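Hypothetical hydrolase (PDB 3TC9) is of unknown function but, combining a six-bladed beta-propeller with an immunoglobulin-like IPT/TIG domain, probably acts as an auxiliary nutrient-binding protein. Local coordinates at residues B[173-178]-B[217-222]; B[180-185]-B[196-201]; B[192-197]-B[207-212]; B[200-205]-B[224-229]. One frame throughout, in Å; residues are numbered along the deposited sequence. Where two conformers were deposited one is given.

Interactions 2, 3 and 4 lie within one four-stranded propeller blade or at its end, and interaction 1 joins that blade to the preceding one. Interactions 2 and 3 are buried and share strand 192-197: interaction 2 pairs it with strand 181-186, interaction 3 with strand 205-211. Interactions 1 and 4 are surface contacts. Interaction 3 combines regular backbone bonding with aliphatic side chains, whereas interaction 2 adds a salt-bridge network where its strands run out into loops. Interaction 4, between loops at that same end, relies on two backbone amides that donate to a backbone carbonyl and an asparagine side chain. Interaction 1 lacks hydrogen bonds between its segments and depends on a tyrosine ring and aliphatic groups.

Interaction 1: residues B[173-178]-B[217-222]; sequences TVYSGL and KVITEL
Tyr175 and Ile219 make the main contact, a CH-pi interaction. Ile219 CD1 lies 4.0 Å from the centroid of the Tyr175 ring and 18° off the ring normal, which places the methyl over one face, shifted somewhat toward the rim. The two side chains cross at about a right angle. In Ile219, CG1 is anti to the backbone N (chi1 -152°) and carries CD1 over the ring, while the CG2 branch of Ile219 reaches the phenol end, 3.5 Å from Tyr175 OH. A looser apolar touch, Leu178 CD1 to Ile219 CD1 at 4.3 Å, extends the patch; Leu178 also rests on Ile195 and Tyr208.

Tyr175 and Ile219 belong to consecutive blades of the beta-propeller, with Leu178 in the connection between them: strand 170-175 lies in one, and strand 219-224 is the edge strand of the next. Val174 and Tyr175 both face Thr161 in a classic beta bulge near the end of the first strand.

The remaining contacts involve carbonyl oxygens. Lys217 O sits near the plane of the tyrosine ring at its edge, 3.5 Å from Tyr175 CD1. The stem of Lys217 passes Val174 O, with CG at 3.6 Å, before its bent chain leads the ammonium away. Were Tyr175 exchanged for an alanine, Ile219 CD1 would probably lose the surface it rests on, leaving a gap between the blades beside Lys217 O.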
# COMPACT_ATOMS: atom_id res chain seq x y z
N THR B 173 4.51 -30.60 15.07
CA THR B 173 5.74 -31.08 14.45
C THR B 173 5.35 -31.80 13.15
O THR B 173 4.45 -32.64 13.16
CB THR B 173 6.50 -31.96 15.46
OG1 THR B 173 6.78 -31.16 16.60
CG2 THR B 173 7.81 -32.51 14.90
N VAL B 174 6.03 -31.46 12.06
CA VAL B 174 5.76 -32.02 10.74
C VAL B 174 6.74 -33.18 10.45
O VAL B 174 6.30 -34.23 9.98
CB VAL B 174 5.82 -30.89 9.68
CG1 VAL B 174 6.06 -31.41 8.27
CG2 VAL B 174 4.56 -30.03 9.74
N TYR B 175 8.04 -33.01 10.74
CA TYR B 175 9.05 -34.04 10.50
C TYR B 175 10.28 -33.84 11.39
O TYR B 175 10.78 -32.73 11.51
CB TYR B 175 9.46 -34.06 9.01
CG TYR B 175 10.15 -35.34 8.62
CD1 TYR B 175 9.43 -36.45 8.21
CD2 TYR B 175 11.54 -35.45 8.69
CE1 TYR B 175 10.07 -37.65 7.87
CE2 TYR B 175 12.18 -36.64 8.37
CZ TYR B 175 11.45 -37.74 7.94
OH TYR B 175 12.10 -38.90 7.60
N SER B 176 10.78 -34.93 12.00
CA SER B 176 11.95 -34.94 12.89
C SER B 176 13.02 -35.91 12.37
O SER B 176 12.71 -36.80 11.58
CB SER B 176 11.55 -35.36 14.30
OG SER B 176 10.38 -34.71 14.76
N GLY B 177 14.26 -35.73 12.82
CA GLY B 177 15.34 -36.65 12.46
C GLY B 177 16.47 -36.19 11.56
O GLY B 177 17.55 -36.78 11.64
N LEU B 178 16.23 -35.20 10.68
CA LEU B 178 17.28 -34.71 9.78
C LEU B 178 18.29 -33.87 10.57
O LEU B 178 17.91 -33.06 11.42
CB LEU B 178 16.71 -33.92 8.60
CG LEU B 178 15.79 -34.68 7.64
CD1 LEU B 178 15.06 -33.71 6.71
CD2 LEU B 178 16.55 -35.73 6.85
N LYS B 217 4.07 -35.03 5.76
CA LYS B 217 4.71 -35.91 6.75
C LYS B 217 5.50 -37.08 6.11
O LYS B 217 6.46 -37.54 6.74
CB LYS B 217 3.68 -36.43 7.77
CG LYS B 217 3.10 -35.32 8.66
CD LYS B 217 2.90 -35.77 10.09
CE LYS B 217 1.48 -35.60 10.57
NZ LYS B 217 0.56 -36.61 9.99
N VAL B 218 5.13 -37.54 4.87
CA VAL B 218 5.84 -38.62 4.15
C VAL B 218 6.95 -37.97 3.28
O VAL B 218 6.66 -37.08 2.48
CB VAL B 218 4.89 -39.52 3.32
CG1 VAL B 218 5.65 -40.52 2.44
CG2 VAL B 218 3.91 -40.25 4.23
N ILE B 219 8.21 -38.42 3.46
CA ILE B 219 9.40 -37.91 2.77
C ILE B 219 9.86 -38.81 1.62
O ILE B 219 9.64 -40.02 1.63
CB ILE B 219 10.54 -37.73 3.81
CG1 ILE B 219 11.53 -36.64 3.42
CG2 ILE B 219 11.23 -39.07 4.24
CD1 ILE B 219 12.17 -36.00 4.59
N THR B 220 10.53 -38.18 0.64
CA THR B 220 11.14 -38.80 -0.53
C THR B 220 12.35 -37.96 -0.89
O THR B 220 12.33 -36.74 -0.73
CB THR B 220 10.13 -38.95 -1.70
OG1 THR B 220 8.92 -39.52 -1.22
CG2 THR B 220 10.67 -39.81 -2.85
N GLU B 221 13.42 -38.61 -1.34
CA GLU B 221 14.65 -37.97 -1.76
C GLU B 221 14.42 -37.38 -3.16
O GLU B 221 13.74 -38.01 -3.98
CB GLU B 221 15.77 -39.02 -1.73
CG GLU B 221 17.06 -38.71 -2.46
CD GLU B 221 17.83 -39.96 -2.84
OE1 GLU B 221 18.04 -40.83 -1.96
OE2 GLU B 221 18.18 -40.08 -4.03
N LEU B 222 14.94 -36.17 -3.43
CA LEU B 222 14.82 -35.50 -4.73
C LEU B 222 16.17 -35.52 -5.46
O LEU B 222 16.23 -35.89 -6.64
CB LEU B 222 14.27 -34.07 -4.56
CG LEU B 222 13.97 -33.28 -5.83
CD1 LEU B 222 12.70 -33.79 -6.51
CD2 LEU B 222 13.82 -31.84 -5.50

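Interaction 2: residues B[180-185]-B[196-201]; sequences KVRTIC and TNDQNN. With EDO (1,2-ethanediol), chain U.
Asp198 OD2 is gripped by two basic side chains across the contact: Arg182 NH1 at 2.8 Å, in a salt bridge whose hydrogen bond is bent and weak (128°), and Lys180 NZ at 3.5 Å. Asn229 ND2 adds a third partner. The network lies at the open end of the beta hairpin formed by strands 181-186 and 192-197 in a propeller blade.

Arg182 reaches the carboxylate with a folded chain, chi2 and chi3 both near -60°. The guanidinium and carboxylate planes are only 20° apart, and Arg182 CG packs 3.6 Å from Asp198 CB. Lys180 instead runs extended alongside Asp198. NH1 of Arg182 is also salt-bridged to Glu272, and its NE makes a weak bond to an ethanediol that probably came from the crystallisation liquor. A methionine in place of Arg182 would probably leave Glu272 without this charged partner and Asp198 with a single, more distant cation.

Backbone bonds set the strand register beneath the charges. Asp198 N donates to Lys180 O at 2.8 Å, and Arg182 N to Thr196 O at 2.8 Å. Between them Val181 and Asn197 form a non-hydrogen-bonded pair, and Asn197 OD1 accepts from Lys180 N. Further along, the hydroxyls of Thr183 and Thr196 have outside partners in Ala231 N and Asn207 OD1 respectively; one water lies 2.6 Å from Thr183 OG1 and donates to Thr196 OG1 at 2.6 Å.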
# COMPACT_ATOMS: atom_id res chain seq x y z
N LYS B 180 20.67 -31.39 9.72
CA LYS B 180 20.84 -29.94 9.59
C LYS B 180 19.98 -29.36 8.44
O LYS B 180 20.51 -29.06 7.37
CB LYS B 180 22.33 -29.60 9.40
CG LYS B 180 22.72 -28.16 9.73
CD LYS B 180 24.19 -27.95 9.39
CE LYS B 180 24.69 -26.58 9.76
NZ LYS B 180 25.94 -26.23 9.04
N VAL B 181 18.67 -29.18 8.69
CA VAL B 181 17.73 -28.63 7.70
C VAL B 181 17.93 -27.10 7.56
O VAL B 181 17.79 -26.37 8.54
CB VAL B 181 16.28 -28.99 7.99
CG1 VAL B 181 15.43 -28.74 6.76
CG2 VAL B 181 16.16 -30.44 8.45
N ARG B 182 18.21 -26.64 6.33
CA ARG B 182 18.56 -25.25 6.07
C ARG B 182 17.45 -24.39 5.49
O ARG B 182 17.31 -23.25 5.90
CB ARG B 182 19.77 -25.21 5.10
CG ARG B 182 21.04 -25.88 5.63
CD ARG B 182 21.54 -25.26 6.93
NE ARG B 182 21.80 -23.83 6.79
CZ ARG B 182 22.99 -23.30 6.52
NH1 ARG B 182 24.06 -24.08 6.39
NH2 ARG B 182 23.13 -21.99 6.41
N THR B 183 16.72 -24.91 4.50
CA THR B 183 15.69 -24.13 3.82
C THR B 183 14.46 -24.94 3.53
O THR B 183 14.45 -26.17 3.65
CB THR B 183 16.23 -23.52 2.46
OG1 THR B 183 16.62 -24.55 1.54
CG2 THR B 183 17.35 -22.49 2.64
N ILE B 184 13.40 -24.20 3.12
CA ILE B 184 12.09 -24.61 2.65
C ILE B 184 11.78 -23.85 1.39
O ILE B 184 11.87 -22.61 1.38
CB ILE B 184 10.91 -24.37 3.65
CG1 ILE B 184 11.24 -24.71 5.09
CG2 ILE B 184 9.57 -24.99 3.17
CD1 ILE B 184 10.67 -23.70 6.05
N CYS B 185 11.36 -24.57 0.37
CA CYS B 185 10.81 -23.96 -0.82
C CYS B 185 9.71 -24.88 -1.38
O CYS B 185 9.45 -25.95 -0.82
CB CYS B 185 11.86 -23.56 -1.86
SG CYS B 185 12.85 -24.93 -2.52
N THR B 196 15.75 -28.94 2.42
CA THR B 196 17.18 -29.05 2.13
C THR B 196 17.99 -29.38 3.39
O THR B 196 17.89 -28.67 4.39
CB THR B 196 17.67 -27.76 1.47
OG1 THR B 196 16.91 -27.56 0.28
CG2 THR B 196 19.13 -27.81 1.12
N ASN B 197 18.81 -30.46 3.31
CA ASN B 197 19.66 -30.95 4.39
C ASN B 197 21.15 -30.71 4.12
O ASN B 197 21.66 -31.05 3.05
CB ASN B 197 19.39 -32.44 4.65
CG ASN B 197 19.75 -32.89 6.04
OD1 ASN B 197 19.42 -32.25 7.05
ND2 ASN B 197 20.42 -34.01 6.13
N ASP B 198 21.84 -30.09 5.08
CA ASP B 198 23.27 -29.78 4.99
C ASP B 198 24.08 -30.89 5.66
O ASP B 198 24.17 -30.93 6.89
CB ASP B 198 23.57 -28.39 5.64
CG ASP B 198 24.93 -27.77 5.35
OD1 ASP B 198 25.85 -28.51 4.88
OD2 ASP B 198 25.10 -26.56 5.65
N GLN B 199 24.63 -31.81 4.85
CA GLN B 199 25.41 -32.94 5.37
C GLN B 199 26.61 -33.24 4.46
O GLN B 199 26.54 -32.98 3.26
CB GLN B 199 24.50 -34.17 5.61
CG GLN B 199 23.69 -34.64 4.40
CD GLN B 199 24.52 -35.48 3.49
OE1 GLN B 199 25.39 -36.24 3.93
NE2 GLN B 199 24.31 -35.35 2.19
N ASN B 200 27.72 -33.76 5.03
CA ASN B 200 29.02 -33.98 4.36
C ASN B 200 29.15 -35.20 3.42
O ASN B 200 30.19 -35.31 2.78
CB ASN B 200 30.17 -34.04 5.38
CG ASN B 200 30.06 -35.10 6.47
OD1 ASN B 200 29.47 -36.18 6.30
ND2 ASN B 200 30.66 -34.80 7.61
N ASN B 201 28.16 -36.10 3.34
CA ASN B 201 28.27 -37.28 2.47
C ASN B 201 27.65 -37.01 1.10
O ASN B 201 26.45 -36.76 1.01
CB ASN B 201 27.62 -38.50 3.14
CG ASN B 201 27.93 -39.84 2.52
OD1 ASN B 201 27.89 -40.03 1.29
ND2 ASN B 201 28.18 -40.82 3.37
C1 EDO U . 19.91 -21.05 7.39
O1 EDO U . 19.24 -21.76 6.35
C2 EDO U . 19.53 -19.59 7.21
O2 EDO U . 18.84 -19.11 8.37
O HOH W 1 14.77 -26.05 0.49

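Interaction 3: residues B[192-197]-B[207-212]; sequences SMIITN and NYILTR
Thr196 and Asn207 both turn their first branch to the side of the backbone N, OG1 at chi1 -59° and CG at -65°, which lays the two side chains side by side. The Thr196 hydroxyl then donates through OG1 to Asn207 OD1 over 2.8 Å, almost in line with the C=O bond (171°). Asn207 ND2 goes on to Thr223 OG1, giving both ends of the amide a partner.

Four backbone hydrogen bonds join the antiparallel strands, two at the Met193-Leu210 pair and two at Ile195-Tyr208. On the face carrying those four residues, Met193, a selenomethionine, bends at its last torsion and sets CE tightly against Leu210 CD1, at 3.4 Å. Leu210 CD1 also lies 3.8 Å from Ile195 CG1. The Tyr208 ring presents its edge to Asn197 CB, and a water links its hydroxyl with Asn197 ND2, lying 2.7 Å from Tyr208 OH, the OD1 of the same amide being taken by Lys180 N.

On the opposite face Ser192 CB presses on Ile209 CG1 at 3.3 Å, closer than usual van der Waals contact, and Ile194 CD1 meets Ile209 CD1 at 3.7 Å.

Strands 192-197 and 205-211 are the two middle strands of the four-stranded blade. Strand 181-186 flanks 192-197, strand 219-224 flanks 205-211, and strand 231-233 of the next blade touches Thr196 and Asn207 through Ala231.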
# COMPACT_ATOMS: atom_id res chain seq x y z
N SER B 192 4.10 -30.04 -3.40
CA SER B 192 5.23 -30.53 -2.63
C SER B 192 6.06 -29.43 -1.98
O SER B 192 6.21 -28.33 -2.50
CB SER B 192 6.14 -31.36 -3.53
OG SER B 192 5.44 -32.46 -4.10
N MSE B 193 6.63 -29.77 -0.84
CA MSE B 193 7.52 -28.91 -0.08
C MSE B 193 8.94 -29.49 -0.18
O MSE B 193 9.16 -30.67 0.12
CB MSE B 193 7.01 -28.81 1.37
CG MSE B 193 8.04 -28.32 2.36
SE MSE B 193 7.24 -27.77 4.01
CE MSE B 193 6.77 -29.41 4.69
N ILE B 194 9.89 -28.67 -0.61
CA ILE B 194 11.28 -29.09 -0.73
C ILE B 194 12.03 -28.71 0.54
O ILE B 194 12.10 -27.52 0.88
CB ILE B 194 12.00 -28.51 -1.98
CG1 ILE B 194 11.09 -28.36 -3.26
CG2 ILE B 194 13.38 -29.16 -2.20
CD1 ILE B 194 10.77 -29.55 -4.01
N ILE B 195 12.61 -29.70 1.22
CA ILE B 195 13.38 -29.55 2.46
C ILE B 195 14.84 -29.88 2.13
O ILE B 195 15.13 -30.94 1.59
CB ILE B 195 12.75 -30.48 3.55
CG1 ILE B 195 11.34 -30.00 3.98
CG2 ILE B 195 13.65 -30.74 4.74
CD1 ILE B 195 11.21 -28.55 4.44
N THR B 196 15.75 -28.94 2.42
CA THR B 196 17.18 -29.05 2.13
C THR B 196 17.99 -29.38 3.39
O THR B 196 17.89 -28.67 4.39
CB THR B 196 17.67 -27.76 1.47
OG1 THR B 196 16.91 -27.56 0.28
CG2 THR B 196 19.13 -27.81 1.12
N ASN B 197 18.81 -30.46 3.31
CA ASN B 197 19.66 -30.95 4.39
C ASN B 197 21.15 -30.71 4.12
O ASN B 197 21.66 -31.05 3.05
CB ASN B 197 19.39 -32.44 4.65
CG ASN B 197 19.75 -32.89 6.04
OD1 ASN B 197 19.42 -32.25 7.05
ND2 ASN B 197 20.42 -34.01 6.13
N ASN B 207 18.38 -32.72 -0.94
CA ASN B 207 17.02 -32.23 -1.12
C ASN B 207 16.00 -33.34 -0.99
O ASN B 207 16.11 -34.39 -1.61
CB ASN B 207 16.87 -31.51 -2.47
CG ASN B 207 17.71 -30.25 -2.53
OD1 ASN B 207 17.58 -29.36 -1.69
ND2 ASN B 207 18.62 -30.18 -3.49
N TYR B 208 15.02 -33.10 -0.13
CA TYR B 208 13.91 -33.98 0.18
C TYR B 208 12.62 -33.32 -0.25
O TYR B 208 12.53 -32.10 -0.20
CB TYR B 208 13.85 -34.30 1.69
CG TYR B 208 15.03 -35.07 2.23
CD1 TYR B 208 16.16 -34.42 2.71
CD2 TYR B 208 15.01 -36.46 2.28
CE1 TYR B 208 17.25 -35.12 3.22
CE2 TYR B 208 16.09 -37.18 2.80
CZ TYR B 208 17.21 -36.51 3.26
OH TYR B 208 18.29 -37.20 3.74
N ILE B 209 11.63 -34.12 -0.65
CA ILE B 209 10.32 -33.64 -1.06
C ILE B 209 9.25 -34.18 -0.09
O ILE B 209 9.27 -35.36 0.27
CB ILE B 209 10.07 -33.97 -2.56
CG1 ILE B 209 8.96 -33.13 -3.17
CG2 ILE B 209 9.94 -35.47 -2.88
CD1 ILE B 209 9.15 -32.85 -4.68
N LEU B 210 8.39 -33.29 0.42
CA LEU B 210 7.30 -33.64 1.33
C LEU B 210 5.99 -33.35 0.62
O LEU B 210 5.68 -32.19 0.34
CB LEU B 210 7.38 -32.89 2.68
CG LEU B 210 8.48 -33.29 3.67
CD1 LEU B 210 8.51 -32.36 4.83
CD2 LEU B 210 8.25 -34.66 4.25
N THR B 211 5.27 -34.41 0.28
CA THR B 211 4.00 -34.40 -0.43
C THR B 211 2.86 -33.76 0.43
O THR B 211 2.77 -34.01 1.64
CB THR B 211 3.68 -35.84 -0.87
OG1 THR B 211 2.30 -35.95 -1.23
CG2 THR B 211 4.03 -36.89 0.20
N ARG B 212 1.99 -32.95 -0.23
CA ARG B 212 0.83 -32.27 0.38
C ARG B 212 -0.24 -33.30 0.78
O ARG B 212 -0.92 -33.13 1.80
CB ARG B 212 0.25 -31.23 -0.59
CG ARG B 212 -0.97 -30.47 -0.05
CD ARG B 212 -1.55 -29.50 -1.06
NE ARG B 212 -0.67 -28.35 -1.30
CZ ARG B 212 -0.57 -27.31 -0.49
NH1 ARG B 212 -1.30 -27.24 0.62
NH2 ARG B 212 0.27 -26.32 -0.77
O HOH W 2 20.67 -36.07 4.08

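Interaction 4: residues B[200-205]-B[224-229]; sequences NNNDRP and KGQNCN
Two loops at one end of a propeller blade meet here: residues 200-205, in the connection between strands 192-197 and 205-211, and residues 224-229, which cross from the blade's edge strand to strand 231-233 of the next blade. Asn201 to Arg204 of the first loop form a type I beta turn, closed by Arg204 N to Asn201 O at 3.2 Å. An Asx turn reinforces it, since Asn201 OD1 accepts in its carbonyl plane from Asp203 N at 2.8 Å.

The turn offers two acceptors to successive amides of the second loop. Gly225 N donates to Arg204 O over 3.0 Å (162°). Next along, Gln226 N donates to Asn202 OD1 over 3.2 Å (156°). Asn202 brings this oxygen across by holding CG anti to its backbone N, at chi1 -158°. At the backbone angles of Gly225 any beta carbon would collide with the carbonyl oxygen of Lys224, so glycine suits the position.

Pro205 and Lys224 form a non-hydrogen-bonded antiparallel pair with diverging side chains, their CA atoms 3.8 Å apart. The Lys224 chain then runs along the turn, Lys224 CD lying 3.4 Å from Asp203 O. At the other end Gln226 points toward the first loop, with CB 3.5 Å from Asn200 O. Asn227 hydrogen-bonds through ND2 to Asn246 OD1 of the next blade, while Asn227 OD1 approaches Asn200 CA to 3.4 Å.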
# COMPACT_ATOMS: atom_id res chain seq x y z
N ASN B 200 27.72 -33.76 5.03
CA ASN B 200 29.02 -33.98 4.36
C ASN B 200 29.15 -35.20 3.42
O ASN B 200 30.19 -35.31 2.78
CB ASN B 200 30.17 -34.04 5.38
CG ASN B 200 30.06 -35.10 6.47
OD1 ASN B 200 29.47 -36.18 6.30
ND2 ASN B 200 30.66 -34.80 7.61
N ASN B 201 28.16 -36.10 3.34
CA ASN B 201 28.27 -37.28 2.47
C ASN B 201 27.65 -37.01 1.10
O ASN B 201 26.45 -36.76 1.01
CB ASN B 201 27.62 -38.50 3.14
CG ASN B 201 27.93 -39.84 2.52
OD1 ASN B 201 27.89 -40.03 1.29
ND2 ASN B 201 28.18 -40.82 3.37
N ASN B 202 28.45 -37.10 0.03
CA ASN B 202 28.00 -36.83 -1.33
C ASN B 202 27.03 -37.90 -1.88
O ASN B 202 26.37 -37.65 -2.90
CB ASN B 202 29.18 -36.66 -2.28
CG ASN B 202 28.83 -35.88 -3.53
OD1 ASN B 202 28.37 -34.73 -3.47
ND2 ASN B 202 29.00 -36.51 -4.68
N ASP B 203 26.90 -39.06 -1.20
CA ASP B 203 26.01 -40.14 -1.64
C ASP B 203 24.67 -40.13 -0.87
O ASP B 203 23.78 -40.93 -1.18
CB ASP B 203 26.70 -41.50 -1.52
CG ASP B 203 27.90 -41.65 -2.44
OD1 ASP B 203 27.70 -41.59 -3.68
OD2 ASP B 203 29.04 -41.80 -1.93
N ARG B 204 24.55 -39.21 0.11
CA ARG B 204 23.34 -39.06 0.92
C ARG B 204 22.52 -37.85 0.38
O ARG B 204 23.07 -37.00 -0.32
CB ARG B 204 23.68 -38.95 2.42
CG ARG B 204 24.07 -40.31 3.02
CD ARG B 204 23.87 -40.38 4.52
NE ARG B 204 25.14 -40.33 5.25
CZ ARG B 204 25.28 -40.60 6.54
NH1 ARG B 204 24.24 -40.96 7.27
NH2 ARG B 204 26.48 -40.52 7.12
N PRO B 205 21.17 -37.78 0.60
CA PRO B 205 20.42 -36.67 -0.01
C PRO B 205 20.67 -35.26 0.57
O PRO B 205 20.95 -35.08 1.77
CB PRO B 205 18.94 -37.05 0.22
CG PRO B 205 18.95 -38.47 0.70
CD PRO B 205 20.27 -38.69 1.35
N LYS B 224 20.76 -36.00 -4.40
CA LYS B 224 21.84 -36.40 -3.50
C LYS B 224 22.96 -35.37 -3.63
O LYS B 224 23.16 -34.83 -4.73
CB LYS B 224 22.35 -37.81 -3.85
CG LYS B 224 21.41 -38.94 -3.46
CD LYS B 224 21.88 -40.30 -3.98
CE LYS B 224 21.22 -40.68 -5.29
NZ LYS B 224 21.62 -42.03 -5.75
N GLY B 225 23.69 -35.12 -2.55
CA GLY B 225 24.80 -34.18 -2.60
C GLY B 225 25.29 -33.70 -1.25
O GLY B 225 24.51 -33.56 -0.31
N GLN B 226 26.59 -33.44 -1.16
CA GLN B 226 27.18 -32.97 0.10
C GLN B 226 27.17 -31.43 0.21
O GLN B 226 27.14 -30.71 -0.79
CB GLN B 226 28.62 -33.49 0.27
CG GLN B 226 29.58 -33.04 -0.84
CD GLN B 226 30.99 -33.52 -0.63
OE1 GLN B 226 31.45 -33.79 0.50
NE2 GLN B 226 31.72 -33.58 -1.73
N ASN B 227 27.15 -30.97 1.47
CA ASN B 227 27.26 -29.61 1.99
C ASN B 227 26.40 -28.58 1.23
O ASN B 227 26.87 -27.51 0.81
CB ASN B 227 28.75 -29.21 2.02
CG ASN B 227 29.61 -30.21 2.80
OD1 ASN B 227 29.32 -30.58 3.94
ND2 ASN B 227 30.65 -30.70 2.18
N CYS B 228 25.11 -28.89 1.12
CA CYS B 228 24.14 -28.01 0.50
C CYS B 228 23.58 -27.09 1.58
O CYS B 228 23.06 -27.57 2.59
CB CYS B 228 23.04 -28.83 -0.16
SG CYS B 228 21.83 -27.85 -1.07
N ASN B 229 23.69 -25.76 1.38
CA ASN B 229 23.25 -24.77 2.38
C ASN B 229 21.88 -24.18 2.07
O ASN B 229 21.45 -23.23 2.73
CB ASN B 229 24.29 -23.65 2.51
CG ASN B 229 25.72 -24.15 2.48
OD1 ASN B 229 26.45 -23.83 1.56
ND2 ASN B 229 26.09 -25.01 3.40